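PDB 2CSU: 457aa long hypothetical protein from Pyrococcus horikoshii, which is of unknown function but combines a Rossmann-like CoA-binding domain with two domains related to those of succinyl-CoA ligases. Local coordinates for residues 291-302 and 368-379; 359-367 and 397-406. One frame throughout, in Å; residues are numbered along the deposited sequence.

Contact 1 of 2, residues 291-302 and 368-379; sequences PRGNKVAIMTNA and NVDMLIAICVVP
The flat amide of N301 meets the backbone of V377 with both ends. ND2 gives a hydrogen bond to V377 O at 2.6 Å, on a lone pair of that carbonyl and nearly in the amide plane. OD1 accepts from V377 N at 2.8 Å, the donor tilted 17° from the carbonyl plane. CG sits between the backbone N and the carbonyl carbon (chi1 72°), which turns the amide toward the neighbouring strand. C376 lies over one face, its SG 3.9 Å from N301 ND2, while V377 takes the polar edge. The pair thus prolongs a parallel ladder. A297 N donates to M371 O, I373 N to A297 O, M299 N to I373 O and I375 N to M299 O.

On one sheet face V296 CG1 rests on I373 CG1 (3.8 Å), and I298 CG2 on I375 CD1. On the other, A297 CB presses tightly on V369 CG1 (3.4 Å), and the selenium of M299 reaches L372 CD1 (3.7 Å). These are inner strands of the C-terminal alpha/beta domain. Strand 295-300 also pairs with 319-320 and 344-346, and 371-377 with 406-411. Helices 303-314 and 434-450 cover the V296 face; helices 353-365 and 388-400 cover the M299 face.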
loop_
_atom_site.group_PDB
_atom_site.type_symbol
_atom_site.label_atom_id
_atom_site.label_comp_id
_atom_site.label_asym_id
_atom_site.label_seq_id
_atom_site.Cartn_x
_atom_site.Cartn_y
_atom_site.Cartn_z
ATOM N N PRO A 291 -7.375 15.273 19.459
ATOM C CA PRO A 291 -6.634 15.039 20.702
ATOM C C PRO A 291 -6.357 16.316 21.491
ATOM O O PRO A 291 -6.094 17.369 20.907
ATOM C CB PRO A 291 -5.353 14.388 20.206
ATOM C CG PRO A 291 -5.122 15.102 18.903
ATOM C CD PRO A 291 -6.498 15.071 18.291
ATOM N N ARG A 292 -6.409 16.216 22.817
ATOM C CA ARG A 292 -6.162 17.374 23.664
ATOM C C ARG A 292 -4.664 17.533 23.937
ATOM O O ARG A 292 -4.222 18.444 24.625
ATOM C CB ARG A 292 -6.887 17.172 25.002
ATOM C CG ARG A 292 -8.408 17.082 24.876
ATOM C CD ARG A 292 -9.095 17.352 26.224
ATOM N NE ARG A 292 -8.978 16.186 27.111
ATOM C CZ ARG A 292 -7.945 16.151 27.974
ATOM N NH1 ARG A 292 -7.061 17.131 27.990
ATOM N NH2 ARG A 292 -7.825 15.131 28.832
ATOM N N GLY A 293 -3.872 16.636 23.364
ATOM C CA GLY A 293 -2.434 16.695 23.535
ATOM C C GLY A 293 -1.755 15.830 22.495
ATOM O O GLY A 293 -2.422 15.274 21.621
ATOM N N ASN A 294 -0.438 15.697 22.585
ATOM C CA ASN A 294 0.296 14.897 21.618
ATOM C C ASN A 294 0.932 13.653 22.238
ATOM O O ASN A 294 1.879 13.098 21.680
ATOM C CB ASN A 294 1.400 15.735 20.972
ATOM C CG ASN A 294 2.555 16.002 21.926
ATOM O OD1 ASN A 294 2.349 16.227 23.118
ATOM N ND2 ASN A 294 3.775 15.978 21.403
ATOM N N LYS A 295 0.429 13.223 23.388
ATOM C CA LYS A 295 0.975 12.047 24.058
ATOM C C LYS A 295 0.150 10.825 23.654
ATOM O O LYS A 295 -1.027 10.700 23.997
ATOM C CB LYS A 295 0.947 12.247 25.576
ATOM C CG LYS A 295 1.821 13.406 26.061
ATOM C CD LYS A 295 3.287 13.198 25.693
ATOM C CE LYS A 295 4.166 14.361 26.152
ATOM N NZ LYS A 295 3.795 15.658 25.509
ATOM N N VAL A 296 0.786 9.918 22.930
ATOM C CA VAL A 296 0.091 8.750 22.434
ATOM C C VAL A 296 0.412 7.476 23.187
ATOM O O VAL A 296 1.512 7.308 23.716
ATOM C CB VAL A 296 0.424 8.542 20.937
ATOM C CG1 VAL A 296 -0.447 7.455 20.335
ATOM C CG2 VAL A 296 0.252 9.846 20.196
ATOM N N ALA A 297 -0.571 6.586 23.239
ATOM C CA ALA A 297 -0.388 5.292 23.874
ATOM C C ALA A 297 -0.441 4.252 22.765
ATOM O O ALA A 297 -1.370 4.240 21.945
ATOM C CB ALA A 297 -1.489 5.025 24.880
ATOM N N ILE A 298 0.562 3.386 22.736
ATOM C CA ILE A 298 0.614 2.324 21.746
ATOM C C ILE A 298 0.351 0.968 22.398
ATOM O O ILE A 298 1.042 0.594 23.348
ATOM C CB ILE A 298 1.998 2.222 21.073
ATOM C CG1 ILE A 298 2.346 3.524 20.339
ATOM C CG2 ILE A 298 2.004 1.045 20.106
ATOM C CD1 ILE A 298 3.798 3.580 19.893
HETATM N N MSE A 299 -0.652 0.244 21.905
HETATM C CA MSE A 299 -0.921 -1.106 22.413
HETATM C C MSE A 299 -0.748 -2.053 21.214
HETATM O O MSE A 299 -1.189 -1.750 20.103
HETATM C CB MSE A 299 -2.328 -1.207 23.032
HETATM C CG MSE A 299 -3.470 -0.550 22.252
HETATM SE SE MSE A 299 -5.064 -0.636 23.144
HETATM C CE MSE A 299 -5.518 -2.173 22.667
ATOM N N THR A 300 -0.102 -3.195 21.426
ATOM C CA THR A 300 0.143 -4.113 20.318
ATOM C C THR A 300 0.296 -5.565 20.770
ATOM O O THR A 300 0.536 -5.834 21.956
ATOM C CB THR A 300 1.446 -3.715 19.569
ATOM O OG1 THR A 300 1.642 -4.569 18.447
ATOM C CG2 THR A 300 2.668 -3.860 20.497
ATOM N N ASN A 301 0.160 -6.492 19.818
ATOM C CA ASN A 301 0.325 -7.917 20.100
ATOM C C ASN A 301 1.605 -8.405 19.432
ATOM O O ASN A 301 1.921 -9.585 19.442
ATOM C CB ASN A 301 -0.897 -8.714 19.598
ATOM C CG ASN A 301 -0.971 -8.822 18.080
ATOM O OD1 ASN A 301 -0.476 -7.963 17.342
ATOM N ND2 ASN A 301 -1.623 -9.881 17.604
ATOM N N ALA A 302 2.348 -7.463 18.864
ATOM C CA ALA A 302 3.596 -7.751 18.171
ATOM C C ALA A 302 4.601 -6.621 18.387
ATOM O O ALA A 302 4.328 -5.466 18.051
ATOM C CB ALA A 302 3.330 -7.921 16.680
ATOM N N ASN A 368 -2.959 10.524 31.164
ATOM C CA ASN A 368 -1.822 11.007 30.381
ATOM C C ASN A 368 -1.852 10.589 28.921
ATOM O O ASN A 368 -0.959 10.941 28.153
ATOM C CB ASN A 368 -0.503 10.548 31.009
ATOM C CG ASN A 368 -0.231 11.218 32.340
ATOM O OD1 ASN A 368 -0.411 12.422 32.490
ATOM N ND2 ASN A 368 0.217 10.435 33.315
ATOM N N VAL A 369 -2.871 9.827 28.542
ATOM C CA VAL A 369 -3.009 9.372 27.165
ATOM C C VAL A 369 -3.951 10.311 26.420
ATOM O O VAL A 369 -5.083 10.544 26.853
ATOM C CB VAL A 369 -3.569 7.931 27.104
ATOM C CG1 VAL A 369 -3.756 7.499 25.653
ATOM C CG2 VAL A 369 -2.610 6.975 27.815
ATOM N N ASP A 370 -3.478 10.862 25.307
ATOM C CA ASP A 370 -4.285 11.772 24.500
ATOM C C ASP A 370 -4.814 11.052 23.264
ATOM O O ASP A 370 -5.832 11.439 22.691
ATOM C CB ASP A 370 -3.442 12.968 24.070
ATOM C CG ASP A 370 -2.986 13.800 25.248
ATOM O OD1 ASP A 370 -1.886 14.390 25.177
ATOM O OD2 ASP A 370 -3.747 13.858 26.240
HETATM N N MSE A 371 -4.107 10.002 22.867
HETATM C CA MSE A 371 -4.479 9.235 21.695
HETATM C C MSE A 371 -4.078 7.771 21.876
HETATM O O MSE A 371 -3.072 7.477 22.505
HETATM C CB MSE A 371 -3.787 9.835 20.465
HETATM C CG MSE A 371 -4.342 9.373 19.127
HETATM SE SE MSE A 371 -3.795 10.451 17.785
HETATM C CE MSE A 371 -2.493 9.639 17.314
ATOM N N LEU A 372 -4.871 6.862 21.327
ATOM C CA LEU A 372 -4.585 5.438 21.433
ATOM C C LEU A 372 -4.423 4.815 20.047
ATOM O O LEU A 372 -5.308 4.915 19.200
ATOM C CB LEU A 372 -5.720 4.738 22.198
ATOM C CG LEU A 372 -5.633 3.241 22.525
ATOM C CD1 LEU A 372 -4.445 3.011 23.447
ATOM C CD2 LEU A 372 -6.881 2.754 23.197
ATOM N N ILE A 373 -3.277 4.191 19.818
ATOM C CA ILE A 373 -3.002 3.433 18.598
ATOM C C ILE A 373 -3.021 1.921 18.846
ATOM O O ILE A 373 -2.193 1.366 19.554
ATOM C CB ILE A 373 -1.634 3.860 18.063
ATOM C CG1 ILE A 373 -1.720 5.270 17.471
ATOM C CG2 ILE A 373 -1.183 2.903 16.942
ATOM C CD1 ILE A 373 -0.402 5.717 16.835
ATOM N N ALA A 374 -4.036 1.262 18.258
ATOM C CA ALA A 374 -4.124 -0.192 18.420
ATOM C C ALA A 374 -3.487 -0.959 17.247
ATOM O O ALA A 374 -3.905 -0.867 16.102
ATOM C CB ALA A 374 -5.603 -0.568 18.547
ATOM N N ILE A 375 -2.417 -1.719 17.571
ATOM C CA ILE A 375 -1.726 -2.507 16.543
ATOM C C ILE A 375 -1.952 -4.016 16.737
ATOM O O ILE A 375 -1.753 -4.575 17.813
ATOM C CB ILE A 375 -0.228 -2.196 16.640
ATOM C CG1 ILE A 375 0.024 -0.707 16.377
ATOM C CG2 ILE A 375 0.550 -3.005 15.581
ATOM C CD1 ILE A 375 1.492 -0.322 16.578
ATOM N N CYS A 376 -2.415 -4.687 15.660
ATOM C CA CYS A 376 -2.676 -6.092 15.819
ATOM C C CYS A 376 -2.295 -6.854 14.564
ATOM O O CYS A 376 -2.842 -6.664 13.487
ATOM C CB CYS A 376 -4.172 -6.268 16.060
ATOM S SG CYS A 376 -4.661 -8.010 16.068
ATOM N N VAL A 377 -1.268 -7.689 14.722
ATOM C CA VAL A 377 -1.126 -8.753 13.763
ATOM C C VAL A 377 -2.188 -9.816 14.067
ATOM O O VAL A 377 -2.299 -10.335 15.172
ATOM C CB VAL A 377 0.275 -9.335 13.907
ATOM C CG1 VAL A 377 0.471 -10.433 12.867
ATOM C CG2 VAL A 377 1.309 -8.247 13.688
ATOM N N VAL A 378 -3.052 -10.060 13.068
ATOM C CA VAL A 378 -4.151 -10.988 13.298
ATOM C C VAL A 378 -3.670 -12.440 13.335
ATOM O O VAL A 378 -3.140 -12.985 12.375
ATOM C CB VAL A 378 -5.192 -10.793 12.195
ATOM C CG1 VAL A 378 -6.292 -11.850 12.329
ATOM C CG2 VAL A 378 -5.814 -9.418 12.322
ATOM N N PRO A 379 -3.853 -13.077 14.509
ATOM C CA PRO A 379 -3.419 -14.446 14.717
ATOM C C PRO A 379 -4.393 -15.433 14.084
ATOM O O PRO A 379 -5.601 -15.232 14.063
ATOM C CB PRO A 379 -3.353 -14.670 16.224
ATOM C CG PRO A 379 -4.457 -13.769 16.788
ATOM C CD PRO A 379 -4.494 -12.574 15.719
HETATM O O HOH W 1 -6.968 13.992 23.894
#

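Contact 2 of 2, residues 359-367 and 397-406; sequences TAKLLLQDP and VKEVNNEKPV
K404 and L364 make the main polar link between the segments. K404 NZ donates to L364 O at 3.0 Å, from above the carbonyl plane (51° out of it). The lysine chain is extended beyond CG, and this carries NZ to the C-terminal end of helix 353-365. NZ also bonds to V369 O, so one ammonium group grips two backbone carbonyls. N402 ND2 lies 2.9 Å from the same L364 O. N402 OD1 accepts from K404 N at 3.2 Å, closing an Asx turn just after helix 388-400.

The charged link is weaker. K361 NZ and E399 OE1 form a long salt bridge of 3.3 Å near the surface. Y357 OH bonds to both K361 NZ and E399 OE2, which ties the two side chains together.

The two helices flank strand 371-377 in the chain, and each leads into or out of it, as in the beta-alpha-beta units of a parallel alpha/beta domain.

The apolar contacts centre on L364. Its CD1 meets V397 CG2 at 4.1 Å. The L364 and V406 side chains cross at about a right angle, CD2 to CG2 3.8 Å. V400 CG2 lies over the K361 chain, 3.9 Å from CG.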
loop_
_atom_site.group_PDB
_atom_site.type_symbol
_atom_site.label_atom_id
_atom_site.label_comp_id
_atom_site.label_asym_id
_atom_site.label_seq_id
_atom_site.Cartn_x
_atom_site.Cartn_y
_atom_site.Cartn_z
ATOM N N THR A 359 -6.978 -3.709 27.932
ATOM C CA THR A 359 -5.852 -2.797 27.744
ATOM C C THR A 359 -6.268 -1.449 27.133
ATOM O O THR A 359 -5.796 -0.393 27.561
ATOM C CB THR A 359 -4.769 -3.439 26.851
ATOM O OG1 THR A 359 -4.296 -4.646 27.467
ATOM C CG2 THR A 359 -3.604 -2.486 26.673
ATOM N N ALA A 360 -7.151 -1.485 26.141
ATOM C CA ALA A 360 -7.611 -0.263 25.481
ATOM C C ALA A 360 -8.364 0.623 26.472
ATOM O O ALA A 360 -8.157 1.843 26.513
ATOM C CB ALA A 360 -8.504 -0.613 24.290
ATOM N N LYS A 361 -9.230 -0.005 27.265
ATOM C CA LYS A 361 -10.017 0.684 28.284
ATOM C C LYS A 361 -9.061 1.357 29.265
ATOM O O LYS A 361 -9.164 2.558 29.538
ATOM C CB LYS A 361 -10.907 -0.334 29.016
ATOM C CG LYS A 361 -11.783 0.239 30.128
ATOM C CD LYS A 361 -12.871 -0.768 30.552
ATOM C CE LYS A 361 -13.247 -0.614 32.026
ATOM N NZ LYS A 361 -14.289 -1.596 32.470
ATOM N N LEU A 362 -8.121 0.573 29.777
ATOM C CA LEU A 362 -7.129 1.068 30.716
ATOM C C LEU A 362 -6.302 2.213 30.146
ATOM O O LEU A 362 -6.049 3.199 30.838
ATOM C CB LEU A 362 -6.192 -0.069 31.141
ATOM C CG LEU A 362 -6.693 -1.015 32.232
ATOM C CD1 LEU A 362 -5.863 -2.287 32.258
ATOM C CD2 LEU A 362 -6.626 -0.287 33.568
ATOM N N LEU A 363 -5.857 2.080 28.895
ATOM C CA LEU A 363 -5.061 3.139 28.278
ATOM C C LEU A 363 -5.892 4.395 28.027
ATOM O O LEU A 363 -5.420 5.507 28.265
ATOM C CB LEU A 363 -4.434 2.658 26.965
ATOM C CG LEU A 363 -3.282 1.665 27.100
ATOM C CD1 LEU A 363 -2.893 1.134 25.725
ATOM C CD2 LEU A 363 -2.110 2.348 27.778
ATOM N N LEU A 364 -7.123 4.218 27.551
ATOM C CA LEU A 364 -8.004 5.357 27.288
ATOM C C LEU A 364 -8.443 6.064 28.576
ATOM O O LEU A 364 -8.903 7.203 28.541
ATOM C CB LEU A 364 -9.248 4.903 26.511
ATOM C CG LEU A 364 -9.092 4.490 25.041
ATOM C CD1 LEU A 364 -10.374 3.856 24.556
ATOM C CD2 LEU A 364 -8.744 5.695 24.181
ATOM N N GLN A 365 -8.308 5.385 29.712
ATOM C CA GLN A 365 -8.701 5.972 30.990
ATOM C C GLN A 365 -7.537 6.676 31.675
ATOM O O GLN A 365 -7.734 7.527 32.552
ATOM C CB GLN A 365 -9.282 4.895 31.914
ATOM C CG GLN A 365 -10.770 4.653 31.708
ATOM C CD GLN A 365 -11.290 3.436 32.469
ATOM O OE1 GLN A 365 -12.440 3.035 32.295
ATOM N NE2 GLN A 365 -10.439 2.842 33.311
ATOM N N ASP A 366 -6.320 6.323 31.278
ATOM C CA ASP A 366 -5.148 6.952 31.864
ATOM C C ASP A 366 -5.191 8.421 31.471
ATOM O O ASP A 366 -5.304 8.762 30.294
ATOM C CB ASP A 366 -3.866 6.296 31.352
ATOM C CG ASP A 366 -2.654 6.647 32.195
ATOM O OD1 ASP A 366 -2.146 7.778 32.069
ATOM O OD2 ASP A 366 -2.211 5.790 32.990
ATOM N N PRO A 367 -5.110 9.315 32.463
ATOM C CA PRO A 367 -5.145 10.761 32.232
ATOM C C PRO A 367 -3.999 11.317 31.394
ATOM O O PRO A 367 -4.059 12.463 30.959
ATOM C CB PRO A 367 -5.145 11.330 33.648
ATOM C CG PRO A 367 -4.307 10.316 34.397
ATOM C CD PRO A 367 -4.884 9.015 33.888
ATOM N N VAL A 397 -13.746 1.362 23.360
ATOM C CA VAL A 397 -14.014 2.756 22.988
ATOM C C VAL A 397 -15.461 3.109 23.321
ATOM O O VAL A 397 -15.754 4.176 23.878
ATOM C CB VAL A 397 -13.790 2.994 21.465
ATOM C CG1 VAL A 397 -14.213 4.420 21.091
ATOM C CG2 VAL A 397 -12.317 2.761 21.100
ATOM N N LYS A 398 -16.365 2.198 22.980
ATOM C CA LYS A 398 -17.787 2.415 23.232
ATOM C C LYS A 398 -18.111 2.522 24.730
ATOM O O LYS A 398 -19.167 2.988 25.135
ATOM C CB LYS A 398 -18.563 1.247 22.621
ATOM C CG LYS A 398 -20.061 1.532 22.534
ATOM C CD LYS A 398 -20.897 0.249 22.463
ATOM C CE LYS A 398 -22.303 0.489 21.898
ATOM N NZ LYS A 398 -22.644 -0.585 20.972
ATOM N N GLU A 399 -17.178 2.024 25.567
ATOM C CA GLU A 399 -17.486 1.995 26.992
ATOM C C GLU A 399 -17.016 3.271 27.697
ATOM O O GLU A 399 -17.802 4.024 28.261
ATOM C CB GLU A 399 -16.806 0.767 27.603
ATOM C CG GLU A 399 -17.771 -0.070 28.445
ATOM C CD GLU A 399 -16.990 -0.857 29.473
ATOM O OE1 GLU A 399 -16.227 -0.256 30.212
ATOM O OE2 GLU A 399 -17.161 -2.072 29.532
ATOM N N VAL A 400 -15.684 3.485 27.684
ATOM C CA VAL A 400 -15.146 4.686 28.319
ATOM C C VAL A 400 -15.854 5.938 27.809
ATOM O O VAL A 400 -16.136 6.879 28.542
ATOM C CB VAL A 400 -13.652 4.784 28.005
ATOM C CG1 VAL A 400 -13.059 6.008 28.700
ATOM C CG2 VAL A 400 -12.948 3.543 28.518
ATOM N N ASN A 401 -16.087 5.946 26.487
ATOM C CA ASN A 401 -16.848 7.031 25.886
ATOM C C ASN A 401 -16.307 8.411 26.235
ATOM O O ASN A 401 -17.037 9.342 26.557
ATOM C CB ASN A 401 -18.300 6.903 26.327
ATOM C CG ASN A 401 -19.118 6.391 25.172
ATOM O OD1 ASN A 401 -18.977 6.829 24.035
ATOM N ND2 ASN A 401 -19.947 5.377 25.472
ATOM N N ASN A 402 -14.970 8.522 26.210
ATOM C CA ASN A 402 -14.401 9.852 26.203
ATOM C C ASN A 402 -14.259 10.337 24.765
ATOM O O ASN A 402 -14.849 9.798 23.837
ATOM C CB ASN A 402 -13.039 9.834 26.899
ATOM C CG ASN A 402 -12.136 8.822 26.247
ATOM O OD1 ASN A 402 -12.240 8.531 25.061
ATOM N ND2 ASN A 402 -11.183 8.317 27.048
ATOM N N GLU A 403 -13.498 11.399 24.495
ATOM C CA GLU A 403 -13.332 11.753 23.091
ATOM C C GLU A 403 -11.874 11.977 22.740
ATOM O O GLU A 403 -11.502 12.940 22.081
ATOM C CB GLU A 403 -14.140 13.022 22.819
ATOM C CG GLU A 403 -15.619 12.726 22.561
ATOM C CD GLU A 403 -15.905 12.875 21.082
ATOM O OE1 GLU A 403 -15.601 13.932 20.529
ATOM O OE2 GLU A 403 -16.447 11.935 20.496
ATOM N N LYS A 404 -11.225 10.878 23.096
ATOM C CA LYS A 404 -9.849 10.671 22.679
ATOM C C LYS A 404 -9.796 9.882 21.384
ATOM O O LYS A 404 -10.353 8.793 21.279
ATOM C CB LYS A 404 -9.052 9.949 23.769
ATOM C CG LYS A 404 -8.910 10.746 25.067
ATOM C CD LYS A 404 -8.348 9.870 26.172
ATOM C CE LYS A 404 -8.284 10.598 27.510
ATOM N NZ LYS A 404 -7.463 9.800 28.485
ATOM N N PRO A 405 -9.111 10.425 20.377
ATOM C CA PRO A 405 -9.004 9.741 19.090
ATOM C C PRO A 405 -8.387 8.353 19.232
ATOM O O PRO A 405 -7.467 8.145 20.027
ATOM C CB PRO A 405 -8.125 10.691 18.274
ATOM C CG PRO A 405 -7.237 11.306 19.319
ATOM C CD PRO A 405 -8.213 11.594 20.435
ATOM N N VAL A 406 -8.912 7.406 18.463
ATOM C CA VAL A 406 -8.395 6.046 18.441
ATOM C C VAL A 406 -8.047 5.613 17.017
ATOM O O VAL A 406 -8.854 5.678 16.098
ATOM C CB VAL A 406 -9.463 5.124 19.023
ATOM C CG1 VAL A 406 -8.996 3.673 18.932
ATOM C CG2 VAL A 406 -9.719 5.477 20.475
#

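In the fold
Contacts 1 and 2 lie in the same C-terminal domain, with their centres about 10 Å apart. Their segments alternate along the chain: strand 371-377 of contact 1 follows helix 353-365 and precedes helix 388-400, the two helices of contact 2. Contact 1 is within the sheet, and contact 2 is in the helical layer on its M299 and L372 face. The two meet directly. L372 N lies 3.2 Å from P405 O, a probable hydrogen bond that starts the pairing with strand 406-411. V369 CG2 approaches L363 O at 3.2 Å. L363 and L364 both pack on L372, and L363 also packs on A297 and M299 of strand 295-300, so the helix rests on the strand pair.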